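Local coordinates for protein chitin deacetylase 1 (Bombyx mori, PDB 5ZNT) that hydrolyses the N-acetamido groups of N-acetyl-D-glucosamine residues in chitin, giving chitosan and acetate, as a zinc-dependent deacetylase of the carbohydrate esterase 4 family, at residues A[47-53]-A[82-88]; A[77-81]-A[127-131]; A[101-105]-A[368-372]; A[131-135]-A[357-361]. All coordinates share one frame; numbering follows the deposited sequence.

How the interactions relate
Interactions 1, 2 and 4 are buried and lie on the same side of the chain's centre; interaction 3 is only partly buried. Interactions 1 and 2 both start from the loops or ends of the parallel sheet, and Tyr-85 OH to His-80 ND1, probably a hydrogen bond, joins them. Interactions 2 and 4 share helix 117-134 and Ile-131, but face different partners: the 75-78 strand end in one, the 355-359 strand in the other. Interaction 3 brings the loop of two zinc ligands against a late loop, and Pro-368 packs on Phe-134 of interaction 4. Chemistry differs accordingly: interactions 2 and 3 are apolar and CH-pi packing, whereas 1 and 4 add hydrogen bonds and reach the same glycan.

Interaction 1. Residues A[47-53]-A[82-88]; sequences AINNNNI and YTNYSAV. With NAG (2-acetamido-2-deoxy-beta-D-glucopyranose), chain B.
Ile-48 O accepts the backbone N-H of Asn-84 at 2.8 Å, an almost linear bond (175° at the hydrogen) that ties the two loops together. One residue on, the Asn-49 amide adds a second link: its ND2 donates to Tyr-82 O at 3.0 Å. The acceptor lies in the plane of that amide, although the donor stands well above the carbonyl plane of Tyr-82. The other end of the amide is used as well, because Asn-49 OD1 accepts from Asn-51 N, an Asx turn; with CG lodged between the backbone N and carbonyl carbon (chi1 58°), one side chain serves both loops. Asn-52, just before helix 53-59, braces its own loop through ND2 to Ala-47 O and OD1 from Asn-49 N. In the polysaccharide deacetylase domain this loop directly follows the zinc ligand Asp-46, and the partner segment leads into helix 85-93. Asn-84 is the N-cap of that helix: OD1 takes the N-H of Ala-87 at 3.0 Å, while ND2 carries the N-linked sugar through its covalent bond to NAG C1. Apolar contacts accompany these bonds. Ile-53 CD1 meets Ala-87 CB at 3.6 Å, Ile-48 CG2 approaches the same methyl at 3.9 Å, and Ile-48 CD1 reaches Val-88 CG2 at 4.1 Å, the Ile-48 and Val-88 side chains lying roughly perpendicular.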
loop_
_atom_site.group_PDB
_atom_site.type_symbol
_atom_site.label_atom_id
_atom_site.label_comp_id
_atom_site.label_asym_id
_atom_site.label_seq_id
_atom_site.Cartn_x
_atom_site.Cartn_y
_atom_site.Cartn_z
ATOM N N ALA A 47 3.342 3.778 -11.620
ATOM C CA ALA A 47 3.990 5.067 -11.789
ATOM C C ALA A 47 3.197 6.288 -11.342
ATOM O O ALA A 47 2.039 6.288 -11.397
ATOM C CB ALA A 47 4.505 5.235 -13.206
ATOM N N ILE A 48 3.896 7.312 -10.914
ATOM C CA ILE A 48 3.273 8.561 -10.620
ATOM C C ILE A 48 3.828 9.501 -11.692
ATOM O O ILE A 48 4.977 9.722 -11.738
ATOM C CB ILE A 48 3.609 9.104 -9.235
ATOM C CG1 ILE A 48 3.054 8.200 -8.167
ATOM C CG2 ILE A 48 3.099 10.506 -9.118
ATOM C CD1 ILE A 48 3.269 8.702 -6.803
ATOM N N ASN A 49 2.983 10.060 -12.525
ATOM C CA ASN A 49 3.455 10.945 -13.595
ATOM C C ASN A 49 2.258 11.717 -14.124
ATOM O O ASN A 49 1.171 11.684 -13.535
ATOM C CB ASN A 49 4.190 10.158 -14.702
ATOM C CG ASN A 49 3.329 9.076 -15.342
ATOM O OD1 ASN A 49 2.118 9.193 -15.413
ATOM N ND2 ASN A 49 3.973 8.029 -15.849
ATOM N N ASN A 50 2.435 12.397 -15.264
ATOM C CA ASN A 50 1.353 13.252 -15.719
ATOM C C ASN A 50 0.143 12.454 -16.209
ATOM O O ASN A 50 -0.892 13.055 -16.509
ATOM C CB ASN A 50 1.860 14.222 -16.804
ATOM C CG ASN A 50 2.436 15.511 -16.215
ATOM O OD1 ASN A 50 2.216 15.818 -15.037
ATOM N ND2 ASN A 50 3.161 16.277 -17.032
ATOM N N ASN A 51 0.225 11.123 -16.287
ATOM C CA ASN A 51 -0.997 10.363 -16.521
ATOM C C ASN A 51 -1.977 10.464 -15.349
ATOM O O ASN A 51 -3.174 10.225 -15.547
ATOM C CB ASN A 51 -0.717 8.870 -16.760
ATOM C CG ASN A 51 0.180 8.594 -17.988
ATOM O OD1 ASN A 51 0.554 9.489 -18.734
ATOM N ND2 ASN A 51 0.555 7.339 -18.150
ATOM N N ASN A 52 -1.499 10.760 -14.135
ATOM C CA ASN A 52 -2.367 10.706 -12.955
ATOM C C ASN A 52 -2.156 11.824 -11.931
ATOM O O ASN A 52 -2.903 11.873 -10.952
ATOM C CB ASN A 52 -2.211 9.341 -12.247
ATOM C CG ASN A 52 -0.745 8.929 -12.071
ATOM O OD1 ASN A 52 0.071 9.689 -11.559
ATOM N ND2 ASN A 52 -0.414 7.712 -12.501
ATOM N N ILE A 53 -1.226 12.758 -12.152
ATOM C CA ILE A 53 -0.949 13.785 -11.148
ATOM C C ILE A 53 -2.187 14.647 -10.909
ATOM O O ILE A 53 -2.536 14.953 -9.762
ATOM C CB ILE A 53 0.284 14.620 -11.565
ATOM C CG1 ILE A 53 1.589 13.828 -11.274
ATOM C CG2 ILE A 53 0.275 15.981 -10.849
ATOM C CD1 ILE A 53 2.849 14.314 -12.110
ATOM N N TYR A 82 8.970 5.444 -16.021
ATOM C CA TYR A 82 8.137 6.599 -16.340
ATOM C C TYR A 82 7.710 7.407 -15.124
ATOM O O TYR A 82 6.869 8.299 -15.253
ATOM C CB TYR A 82 6.882 6.210 -17.130
ATOM C CG TYR A 82 7.169 5.295 -18.308
ATOM C CD1 TYR A 82 8.026 5.701 -19.345
ATOM C CD2 TYR A 82 6.573 4.035 -18.396
ATOM C CE1 TYR A 82 8.277 4.848 -20.448
ATOM C CE2 TYR A 82 6.819 3.189 -19.472
ATOM C CZ TYR A 82 7.661 3.597 -20.499
ATOM O OH TYR A 82 7.899 2.732 -21.560
ATOM N N THR A 83 8.261 7.146 -13.948
ATOM C CA THR A 83 7.831 7.890 -12.778
ATOM C C THR A 83 8.482 9.267 -12.755
ATOM O O THR A 83 9.619 9.441 -13.199
ATOM C CB THR A 83 8.151 7.098 -11.517
ATOM O OG1 THR A 83 7.124 6.126 -11.370
ATOM C CG2 THR A 83 8.219 7.979 -10.244
ATOM N N ASN A 84 7.716 10.250 -12.302
ATOM C CA ASN A 84 8.164 11.627 -12.128
ATOM C C ASN A 84 8.545 11.785 -10.659
ATOM O O ASN A 84 7.671 11.801 -9.786
ATOM C CB ASN A 84 7.031 12.542 -12.568
ATOM C CG ASN A 84 7.274 14.006 -12.291
ATOM O OD1 ASN A 84 8.084 14.406 -11.444
ATOM N ND2 ASN A 84 6.543 14.824 -13.024
ATOM N N TYR A 85 9.851 11.863 -10.375
ATOM C CA TYR A 85 10.285 11.849 -8.985
ATOM C C TYR A 85 10.098 13.180 -8.268
ATOM O O TYR A 85 10.075 13.186 -7.030
ATOM C CB TYR A 85 11.739 11.369 -8.885
ATOM C CG TYR A 85 11.753 9.876 -9.127
ATOM C CD1 TYR A 85 11.482 8.977 -8.081
ATOM C CD2 TYR A 85 11.929 9.371 -10.415
ATOM C CE1 TYR A 85 11.455 7.611 -8.309
ATOM C CE2 TYR A 85 11.901 8.014 -10.662
ATOM C CZ TYR A 85 11.632 7.143 -9.617
ATOM O OH TYR A 85 11.592 5.817 -9.895
ATOM N N SER A 86 9.941 14.292 -9.000
ATOM C CA SER A 86 9.488 15.533 -8.363
ATOM C C SER A 86 8.073 15.379 -7.843
ATOM O O SER A 86 7.724 15.931 -6.793
ATOM C CB SER A 86 9.520 16.694 -9.355
ATOM O OG SER A 86 10.853 16.942 -9.724
ATOM N N ALA A 87 7.231 14.669 -8.600
ATOM C CA ALA A 87 5.855 14.440 -8.173
ATOM C C ALA A 87 5.806 13.503 -6.978
ATOM O O ALA A 87 5.008 13.713 -6.054
ATOM C CB ALA A 87 5.027 13.884 -9.338
ATOM N N VAL A 88 6.628 12.441 -6.998
ATOM C CA VAL A 88 6.748 11.564 -5.839
ATOM C C VAL A 88 7.141 12.388 -4.613
ATOM O O VAL A 88 6.573 12.237 -3.527
ATOM C CB VAL A 88 7.779 10.444 -6.126
ATOM C CG1 VAL A 88 8.132 9.698 -4.876
ATOM C CG2 VAL A 88 7.251 9.435 -7.207
HETATM C C1 NAG B . 6.607 16.239 -12.855
HETATM C C2 NAG B . 5.893 17.059 -13.911
HETATM C C3 NAG B . 5.997 18.543 -13.557
HETATM C C4 NAG B . 5.535 18.793 -12.122
HETATM C C5 NAG B . 6.184 17.801 -11.161
HETATM C C6 NAG B . 5.620 17.865 -9.761
HETATM C C7 NAG B . 6.085 15.749 -15.991
HETATM C C8 NAG B . 6.661 15.728 -17.376
HETATM N N2 NAG B . 6.396 16.817 -15.252
HETATM O O3 NAG B . 5.213 19.266 -14.496
HETATM O O4 NAG B . 6.043 20.029 -11.634
HETATM O O5 NAG B . 6.006 16.461 -11.626
HETATM O O6 NAG B . 4.206 17.723 -9.779
HETATM O O7 NAG B . 5.391 14.821 -15.550
#

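Interaction 2. Residues A[77-81]-A[127-131]; sequences FVSHK and MRVII
Ile-130 CD1 makes a CH-pi contact with the His-80 imidazole, 3.8 Å from the ring centroid and only 6° off the ring normal, so the methyl sits over the middle of one face. The second branch of the same isoleucine touches nearer the rim, with CG2 at 3.7 Å from His-80 ND1. Sulfur contributes less directly: Met-127 SD is 5.3 Å from the ring centroid in an oblique position, and its closer approach is to His-80 CB, at 3.7 Å. Aliphatic packing extends to the strand end. The Met-127 chain bends at its second torsion (chi2 54°), which carries the terminal methyl there, and CE lies 3.6 Å from Val-78 CG1. The same methyl makes a van der Waals contact with the backbone, CE to Val-78 O at 3.4 Å. A looser contact, Val-78 CB to Ile-131 CD1 at 4.5 Å, completes the apolar set. Hydrogen bonds from ND1 to Tyr-85 OH and from NE2 to Pro-368 O hold the rotation of the imidazole that Ile-130 covers, and Tyr-367 stacks on the ring. The interface thus places helix 117-134 against the C-terminal end of strand 75-78, with strand 97-100 also touching Met-127 and Ile-131, and Tyr-85 of helix 85-93 packed on Met-127, Ile-130 and Ile-131.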
loop_
_atom_site.group_PDB
_atom_site.type_symbol
_atom_site.label_atom_id
_atom_site.label_comp_id
_atom_site.label_asym_id
_atom_site.label_seq_id
_atom_site.Cartn_x
_atom_site.Cartn_y
_atom_site.Cartn_z
ATOM N N PHE A 77 2.305 2.751 -3.961
ATOM C CA PHE A 77 3.298 1.715 -4.248
ATOM C C PHE A 77 3.871 2.025 -5.625
ATOM O O PHE A 77 3.244 1.755 -6.651
ATOM C CB PHE A 77 2.671 0.322 -4.175
ATOM C CG PHE A 77 2.319 -0.090 -2.768
ATOM C CD1 PHE A 77 3.293 -0.595 -1.916
ATOM C CD2 PHE A 77 1.027 0.069 -2.293
ATOM C CE1 PHE A 77 2.971 -0.948 -0.606
ATOM C CE2 PHE A 77 0.706 -0.290 -0.995
ATOM C CZ PHE A 77 1.672 -0.789 -0.159
ATOM N N VAL A 78 5.069 2.593 -5.646
ATOM C CA VAL A 78 5.593 3.272 -6.830
ATOM C C VAL A 78 6.532 2.336 -7.554
ATOM O O VAL A 78 7.441 1.769 -6.938
ATOM C CB VAL A 78 6.308 4.580 -6.438
ATOM C CG1 VAL A 78 6.887 5.273 -7.697
ATOM C CG2 VAL A 78 5.303 5.521 -5.716
ATOM N N SER A 79 6.320 2.172 -8.863
ATOM C CA SER A 79 7.260 1.485 -9.735
ATOM C C SER A 79 8.063 2.527 -10.517
ATOM O O SER A 79 7.602 3.647 -10.726
ATOM C CB SER A 79 6.522 0.537 -10.705
ATOM O OG SER A 79 5.566 1.263 -11.492
ATOM N N HIS A 80 9.262 2.132 -10.980
ATOM C CA HIS A 80 10.245 3.108 -11.468
ATOM C C HIS A 80 9.894 3.661 -12.845
ATOM O O HIS A 80 9.934 4.875 -13.056
ATOM C CB HIS A 80 11.635 2.462 -11.491
ATOM C CG HIS A 80 12.714 3.315 -12.108
ATOM N ND1 HIS A 80 12.904 4.646 -11.784
ATOM C CD2 HIS A 80 13.673 3.008 -13.013
ATOM C CE1 HIS A 80 13.941 5.119 -12.461
ATOM N NE2 HIS A 80 14.428 4.144 -13.213
ATOM N N LYS A 81 9.593 2.794 -13.824
ATOM C CA LYS A 81 9.633 3.264 -15.204
ATOM C C LYS A 81 8.557 4.311 -15.439
ATOM O O LYS A 81 7.386 4.112 -15.093
ATOM C CB LYS A 81 9.475 2.095 -16.198
ATOM C CG LYS A 81 10.085 2.377 -17.579
ATOM C CD LYS A 81 9.833 1.166 -18.540
ATOM C CE LYS A 81 10.600 1.318 -19.835
ATOM N NZ LYS A 81 10.488 0.086 -20.716
ATOM N N MET A 127 14.736 0.003 -5.813
ATOM C CA MET A 127 13.717 1.027 -6.016
ATOM C C MET A 127 13.697 2.004 -4.848
ATOM O O MET A 127 13.504 3.212 -5.049
ATOM C CB MET A 127 12.331 0.393 -6.198
ATOM C CG MET A 127 11.205 1.408 -6.433
ATOM S SD MET A 127 11.552 2.551 -7.829
ATOM C CE MET A 127 10.152 3.675 -7.755
ATOM N N ARG A 128 13.900 1.510 -3.621
ATOM C CA ARG A 128 14.024 2.428 -2.483
ATOM C C ARG A 128 15.180 3.411 -2.679
ATOM O O ARG A 128 15.062 4.602 -2.352
ATOM C CB ARG A 128 14.200 1.646 -1.174
ATOM C CG ARG A 128 14.362 2.565 0.080
ATOM C CD ARG A 128 14.417 1.736 1.395
ATOM N NE ARG A 128 15.524 0.792 1.366
ATOM C CZ ARG A 128 15.679 -0.198 2.238
ATOM N NH1 ARG A 128 14.795 -0.364 3.210
ATOM N NH2 ARG A 128 16.715 -1.019 2.136
ATOM N N VAL A 129 16.309 2.935 -3.202
ATOM C CA VAL A 129 17.441 3.837 -3.453
ATOM C C VAL A 129 17.062 4.912 -4.472
ATOM O O VAL A 129 17.368 6.100 -4.294
ATOM C CB VAL A 129 18.662 3.024 -3.926
ATOM C CG1 VAL A 129 19.693 3.922 -4.649
ATOM C CG2 VAL A 129 19.305 2.272 -2.751
ATOM N N ILE A 130 16.400 4.512 -5.561
ATOM C CA ILE A 130 15.986 5.475 -6.581
ATOM C C ILE A 130 15.106 6.556 -5.976
ATOM O O ILE A 130 15.324 7.762 -6.187
ATOM C CB ILE A 130 15.267 4.750 -7.737
ATOM C CG1 ILE A 130 16.209 3.734 -8.391
ATOM C CG2 ILE A 130 14.752 5.768 -8.779
ATOM C CD1 ILE A 130 15.538 2.917 -9.516
ATOM N N ILE A 131 14.090 6.145 -5.214
ATOM C CA ILE A 131 13.165 7.113 -4.623
ATOM C C ILE A 131 13.895 8.050 -3.678
ATOM O O ILE A 131 13.730 9.278 -3.750
ATOM C CB ILE A 131 12.029 6.399 -3.879
ATOM C CG1 ILE A 131 11.139 5.625 -4.870
ATOM C CG2 ILE A 131 11.201 7.420 -3.093
ATOM C CD1 ILE A 131 10.159 4.678 -4.152
#

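Interaction 3. Residues A[101-105]-A[368-372]; sequences HSITH and PWLND. With ZN (zinc ion), chain C.
The loop that supplies two histidine ligands of the zinc site packs, on the flank turned from the metal, against residues 368-372. Ile-103 CG2 lies over one face of the Trp-369 indole, 4.0 Å from the centroid of the six-membered ring and 19° off its normal, a CH-pi contact displaced toward the rim; the isoleucine and the indole run antiparallel alongside one another. The other branch of Ile-103 reaches Leu-370, with CD1 4.3 Å from Leu-370 CD2. Thr-104 CG2 fits between the two partner residues, 3.6 Å from Leu-370 CG and 3.7 Å from Trp-369 NE1. This methyl is anti to the carbonyl carbon, while OG1 (chi1 72°) is held between the backbone N and the carbonyl carbon, and is hydrogen-bonded to Glu-123 OE2 and Asn-106 N. Trp-369 and Leu-370 start a type I turn that ends at Asp-372. Inside the histidine loop, Ser-102 OG donates to His-101 O at 2.7 Å, lying in the carbonyl plane, and accepts from His-105 N, an ST motif that bridges the backbone between the two ligands. Both histidines bind zinc through NE2, each at 2.1 Å, and Asp-46 with three waters completes the coordination. An aspartate paired with two histidines separated by three residues, an HxxxH sequence (here HSITH), is the metal-binding triad characteristic of carbohydrate esterase 4 deacetylases.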
loop_
_atom_site.group_PDB
_atom_site.type_symbol
_atom_site.label_atom_id
_atom_site.label_comp_id
_atom_site.label_asym_id
_atom_site.label_seq_id
_atom_site.Cartn_x
_atom_site.Cartn_y
_atom_site.Cartn_z
ATOM N N HIS A 101 7.294 -0.634 -5.403
ATOM C CA HIS A 101 6.575 -1.563 -6.257
ATOM C C HIS A 101 7.511 -2.075 -7.360
ATOM O O HIS A 101 7.063 -2.398 -8.463
ATOM C CB HIS A 101 5.342 -0.870 -6.838
ATOM C CG HIS A 101 4.349 -1.779 -7.504
ATOM N ND1 HIS A 101 3.937 -2.976 -6.960
ATOM C CD2 HIS A 101 3.638 -1.626 -8.654
ATOM C CE1 HIS A 101 3.032 -3.530 -7.751
ATOM N NE2 HIS A 101 2.837 -2.734 -8.791
ATOM N N SER A 102 8.823 -2.092 -7.075
ATOM C CA SER A 102 9.926 -2.625 -7.887
ATOM C C SER A 102 10.459 -1.646 -8.946
ATOM O O SER A 102 9.809 -0.656 -9.297
ATOM C CB SER A 102 9.562 -3.951 -8.574
ATOM O OG SER A 102 8.943 -3.716 -9.817
ATOM N N ILE A 103 11.659 -1.930 -9.446
ATOM C CA ILE A 103 12.247 -1.146 -10.536
ATOM C C ILE A 103 11.631 -1.535 -11.875
ATOM O O ILE A 103 11.153 -0.681 -12.630
ATOM C CB ILE A 103 13.775 -1.341 -10.556
ATOM C CG1 ILE A 103 14.407 -0.645 -9.343
ATOM C CG2 ILE A 103 14.359 -0.842 -11.924
ATOM C CD1 ILE A 103 15.936 -0.863 -9.220
ATOM N N THR A 104 11.616 -2.828 -12.187
ATOM C CA THR A 104 11.258 -3.257 -13.535
ATOM C C THR A 104 9.772 -3.527 -13.731
ATOM O O THR A 104 9.309 -3.479 -14.877
ATOM C CB THR A 104 12.007 -4.542 -13.937
ATOM O OG1 THR A 104 11.468 -5.652 -13.210
ATOM C CG2 THR A 104 13.514 -4.432 -13.656
ATOM N N HIS A 105 9.022 -3.834 -12.672
ATOM C CA HIS A 105 7.642 -4.320 -12.821
ATOM C C HIS A 105 7.576 -5.454 -13.854
ATOM O O HIS A 105 6.649 -5.535 -14.668
ATOM C CB HIS A 105 6.687 -3.178 -13.195
ATOM C CG HIS A 105 5.278 -3.388 -12.725
ATOM N ND1 HIS A 105 4.376 -4.200 -13.389
ATOM C CD2 HIS A 105 4.613 -2.883 -11.658
ATOM C CE1 HIS A 105 3.214 -4.170 -12.759
ATOM N NE2 HIS A 105 3.339 -3.395 -11.692
ATOM N N PRO A 368 18.658 5.252 -14.229
ATOM C CA PRO A 368 18.698 4.251 -13.143
ATOM C C PRO A 368 17.970 2.974 -13.530
ATOM O O PRO A 368 16.911 3.017 -14.163
ATOM C CB PRO A 368 17.993 4.953 -11.976
ATOM C CG PRO A 368 18.197 6.452 -12.282
ATOM C CD PRO A 368 18.119 6.550 -13.788
ATOM N N TRP A 369 18.550 1.835 -13.153
ATOM C CA TRP A 369 17.909 0.537 -13.344
ATOM C C TRP A 369 18.507 -0.450 -12.346
ATOM O O TRP A 369 19.227 -0.064 -11.414
ATOM C CB TRP A 369 18.047 0.062 -14.805
ATOM C CG TRP A 369 16.946 -0.937 -15.276
ATOM C CD1 TRP A 369 17.094 -2.288 -15.520
ATOM C CD2 TRP A 369 15.568 -0.633 -15.551
ATOM N NE1 TRP A 369 15.888 -2.835 -15.933
ATOM C CE2 TRP A 369 14.945 -1.842 -15.979
ATOM C CE3 TRP A 369 14.802 0.540 -15.484
ATOM C CZ2 TRP A 369 13.590 -1.913 -16.306
ATOM C CZ3 TRP A 369 13.446 0.479 -15.833
ATOM C CH2 TRP A 369 12.856 -0.749 -16.244
ATOM N N LEU A 370 18.207 -1.736 -12.541
ATOM C CA LEU A 370 18.561 -2.782 -11.570
ATOM C C LEU A 370 20.030 -2.736 -11.161
ATOM O O LEU A 370 20.358 -2.836 -9.972
ATOM C CB LEU A 370 18.268 -4.165 -12.162
ATOM C CG LEU A 370 16.838 -4.692 -12.178
ATOM C CD1 LEU A 370 16.826 -6.014 -12.970
ATOM C CD2 LEU A 370 16.364 -4.899 -10.751
ATOM N N ASN A 371 20.935 -2.675 -12.128
ATOM C CA ASN A 371 22.356 -2.746 -11.793
ATOM C C ASN A 371 22.964 -1.382 -11.472
ATOM O O ASN A 371 24.134 -1.319 -11.108
ATOM C CB ASN A 371 23.146 -3.388 -12.929
ATOM C CG ASN A 371 22.814 -4.866 -13.105
ATOM O OD1 ASN A 371 22.362 -5.522 -12.167
ATOM N ND2 ASN A 371 23.042 -5.390 -14.300
ATOM N N ASP A 372 22.208 -0.296 -11.604
ATOM C CA ASP A 372 22.718 1.046 -11.320
ATOM C C ASP A 372 21.556 1.915 -10.854
ATOM O O ASP A 372 21.084 2.806 -11.572
ATOM C CB ASP A 372 23.402 1.633 -12.553
ATOM C CG ASP A 372 24.081 2.950 -12.275
ATOM O OD1 ASP A 372 24.199 3.336 -11.087
ATOM O OD2 ASP A 372 24.458 3.621 -13.244
HETATM ZN ZN ZN C . 1.668 -2.868 -10.546
HETATM O O HOH W 1 -0.189 -3.198 -9.235
HETATM O O HOH W 2 1.105 -5.045 -10.040
HETATM O O HOH W 3 0.286 -2.978 -12.189
#

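Interaction 4. Residues A[131-135]-A[357-361]; sequences IEKFS and LQTCL. With NAG (2-acetamido-2-deoxy-beta-D-glucopyranose), chain B.
The last turn of helix 117-134 meets the end of strand 355-359 with Phe-134 and Thr-359 closest, their CA atoms 5.8 Å apart. Phe-134 O, at the helix terminus, is gripped twice. Thr-359 OG1 donates to it at 2.8 Å from within the carbonyl plane, on a lone pair, and a water donates to it at 2.9 Å while accepting from Cys-360 N. Having OG1 anti to the backbone N (chi1 177°) puts the threonine hydroxyl within reach of both neighbours: besides donating a hydrogen bond to Phe-134 O, OG1 accepts from Leu-361 N at 3.0 Å. That second bond forms an ST turn just where the strand ends, in the two-stranded antiparallel hairpin 341-345/355-359; the next residue, Cys-360, is joined by a disulfide to Cys-337. Around these bonds the packing is apolar. Leu-361 CD2 rests 3.7 Å from Lys-133 CG, and the lysine's own CG lies over the centre of one face of the Phe-134 ring. At the edge of that ring, near its plane, sits Thr-359 OG1, whereas Leu-357 CD2 approaches Phe-134 CD1 obliquely at 4.3 Å. Lys-133 runs on extended, so that NZ forms a salt bridge with Asp-376 and a hydrogen bond with Thr-374 O. Gln-358, turned from the helix, brings NE2 to 3.5 Å from C8 of the N-acetyl group of NAG.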
loop_
_atom_site.group_PDB
_atom_site.type_symbol
_atom_site.label_atom_id
_atom_site.label_comp_id
_atom_site.label_asym_id
_atom_site.label_seq_id
_atom_site.Cartn_x
_atom_site.Cartn_y
_atom_site.Cartn_z
ATOM N N ILE A 131 14.090 6.145 -5.214
ATOM C CA ILE A 131 13.165 7.113 -4.623
ATOM C C ILE A 131 13.895 8.050 -3.678
ATOM O O ILE A 131 13.730 9.278 -3.750
ATOM C CB ILE A 131 12.029 6.399 -3.879
ATOM C CG1 ILE A 131 11.139 5.625 -4.870
ATOM C CG2 ILE A 131 11.201 7.420 -3.093
ATOM C CD1 ILE A 131 10.159 4.678 -4.152
ATOM N N GLU A 132 14.668 7.480 -2.743
ATOM C CA GLU A 132 15.346 8.293 -1.734
ATOM C C GLU A 132 16.264 9.310 -2.391
ATOM O O GLU A 132 16.312 10.481 -1.971
ATOM C CB GLU A 132 16.121 7.397 -0.764
ATOM C CG GLU A 132 15.192 6.578 0.173
ATOM C CD GLU A 132 15.953 5.652 1.143
ATOM O OE1 GLU A 132 17.170 5.476 0.995
ATOM O OE2 GLU A 132 15.331 5.083 2.060
ATOM N N LYS A 133 16.960 8.901 -3.461
ATOM C CA LYS A 133 17.811 9.850 -4.171
ATOM C C LYS A 133 16.996 10.869 -4.962
ATOM O O LYS A 133 17.098 12.077 -4.716
ATOM C CB LYS A 133 18.784 9.135 -5.109
ATOM C CG LYS A 133 19.629 10.137 -5.920
ATOM C CD LYS A 133 20.787 9.446 -6.653
ATOM C CE LYS A 133 21.513 10.478 -7.573
ATOM N NZ LYS A 133 22.669 9.812 -8.271
ATOM N N PHE A 134 16.212 10.418 -5.947
ATOM C CA PHE A 134 15.636 11.377 -6.886
ATOM C C PHE A 134 14.418 12.108 -6.357
ATOM O O PHE A 134 14.049 13.134 -6.941
ATOM C CB PHE A 134 15.344 10.692 -8.216
ATOM C CG PHE A 134 16.603 10.276 -8.887
ATOM C CD1 PHE A 134 17.418 11.239 -9.495
ATOM C CD2 PHE A 134 17.049 8.961 -8.793
ATOM C CE1 PHE A 134 18.628 10.886 -10.082
ATOM C CE2 PHE A 134 18.269 8.589 -9.370
ATOM C CZ PHE A 134 19.056 9.556 -10.023
ATOM N N SER A 135 13.811 11.643 -5.267
ATOM C CA SER A 135 12.792 12.423 -4.567
ATOM C C SER A 135 13.345 13.066 -3.298
ATOM O O SER A 135 12.581 13.689 -2.551
ATOM C CB SER A 135 11.587 11.537 -4.214
ATOM O OG SER A 135 10.920 11.135 -5.408
ATOM N N LEU A 357 13.027 11.402 -17.016
ATOM C CA LEU A 357 12.929 11.318 -15.572
ATOM C C LEU A 357 12.941 12.739 -15.047
ATOM O O LEU A 357 13.904 13.478 -15.287
ATOM C CB LEU A 357 14.090 10.504 -14.997
ATOM C CG LEU A 357 13.990 10.135 -13.520
ATOM C CD1 LEU A 357 14.766 8.829 -13.284
ATOM C CD2 LEU A 357 14.559 11.243 -12.643
ATOM N N GLN A 358 11.884 13.133 -14.351
ATOM C CA GLN A 358 11.828 14.470 -13.780
ATOM C C GLN A 358 12.229 14.409 -12.307
ATOM O O GLN A 358 11.826 13.493 -11.578
ATOM C CB GLN A 358 10.434 15.082 -13.954
ATOM C CG GLN A 358 9.917 15.101 -15.393
ATOM C CD GLN A 358 9.410 13.724 -15.830
ATOM O OE1 GLN A 358 9.107 12.868 -14.990
ATOM N NE2 GLN A 358 9.347 13.495 -17.144
ATOM N N THR A 359 13.056 15.367 -11.885
ATOM C CA THR A 359 13.597 15.405 -10.534
ATOM C C THR A 359 14.069 16.824 -10.238
ATOM O O THR A 359 14.483 17.555 -11.147
ATOM C CB THR A 359 14.758 14.413 -10.368
ATOM O OG1 THR A 359 15.319 14.520 -9.056
ATOM C CG2 THR A 359 15.872 14.689 -11.392
ATOM N N CYS A 360 14.040 17.193 -8.957
ATOM C CA CYS A 360 14.644 18.458 -8.550
ATOM C C CYS A 360 16.159 18.371 -8.516
ATOM O O CYS A 360 16.829 19.410 -8.471
ATOM C CB CYS A 360 14.128 18.886 -7.174
ATOM S SG CYS A 360 12.390 19.322 -7.165
ATOM N N LEU A 361 16.705 17.162 -8.513
ATOM C CA LEU A 361 18.146 16.980 -8.565
ATOM C C LEU A 361 18.662 17.244 -9.976
ATOM O O LEU A 361 17.912 17.194 -10.955
ATOM C CB LEU A 361 18.527 15.558 -8.152
ATOM C CG LEU A 361 18.755 15.204 -6.693
ATOM C CD1 LEU A 361 17.452 15.311 -5.907
ATOM C CD2 LEU A 361 19.331 13.781 -6.651
HETATM C C1 NAG B . 6.607 16.239 -12.855
HETATM C C2 NAG B . 5.893 17.059 -13.911
HETATM C C3 NAG B . 5.997 18.543 -13.557
HETATM C C4 NAG B . 5.535 18.793 -12.122
HETATM C C5 NAG B . 6.184 17.801 -11.161
HETATM C C6 NAG B . 5.620 17.865 -9.761
HETATM C C7 NAG B . 6.085 15.749 -15.991
HETATM C C8 NAG B . 6.661 15.728 -17.376
HETATM N N2 NAG B . 6.396 16.817 -15.252
HETATM O O3 NAG B . 5.213 19.266 -14.496
HETATM O O4 NAG B . 6.043 20.029 -11.634
HETATM O O5 NAG B . 6.006 16.461 -11.626
HETATM O O6 NAG B . 4.206 17.723 -9.779
HETATM O O7 NAG B . 5.391 14.821 -15.550
HETATM O O HOH W 4 12.565 15.621 -7.029
#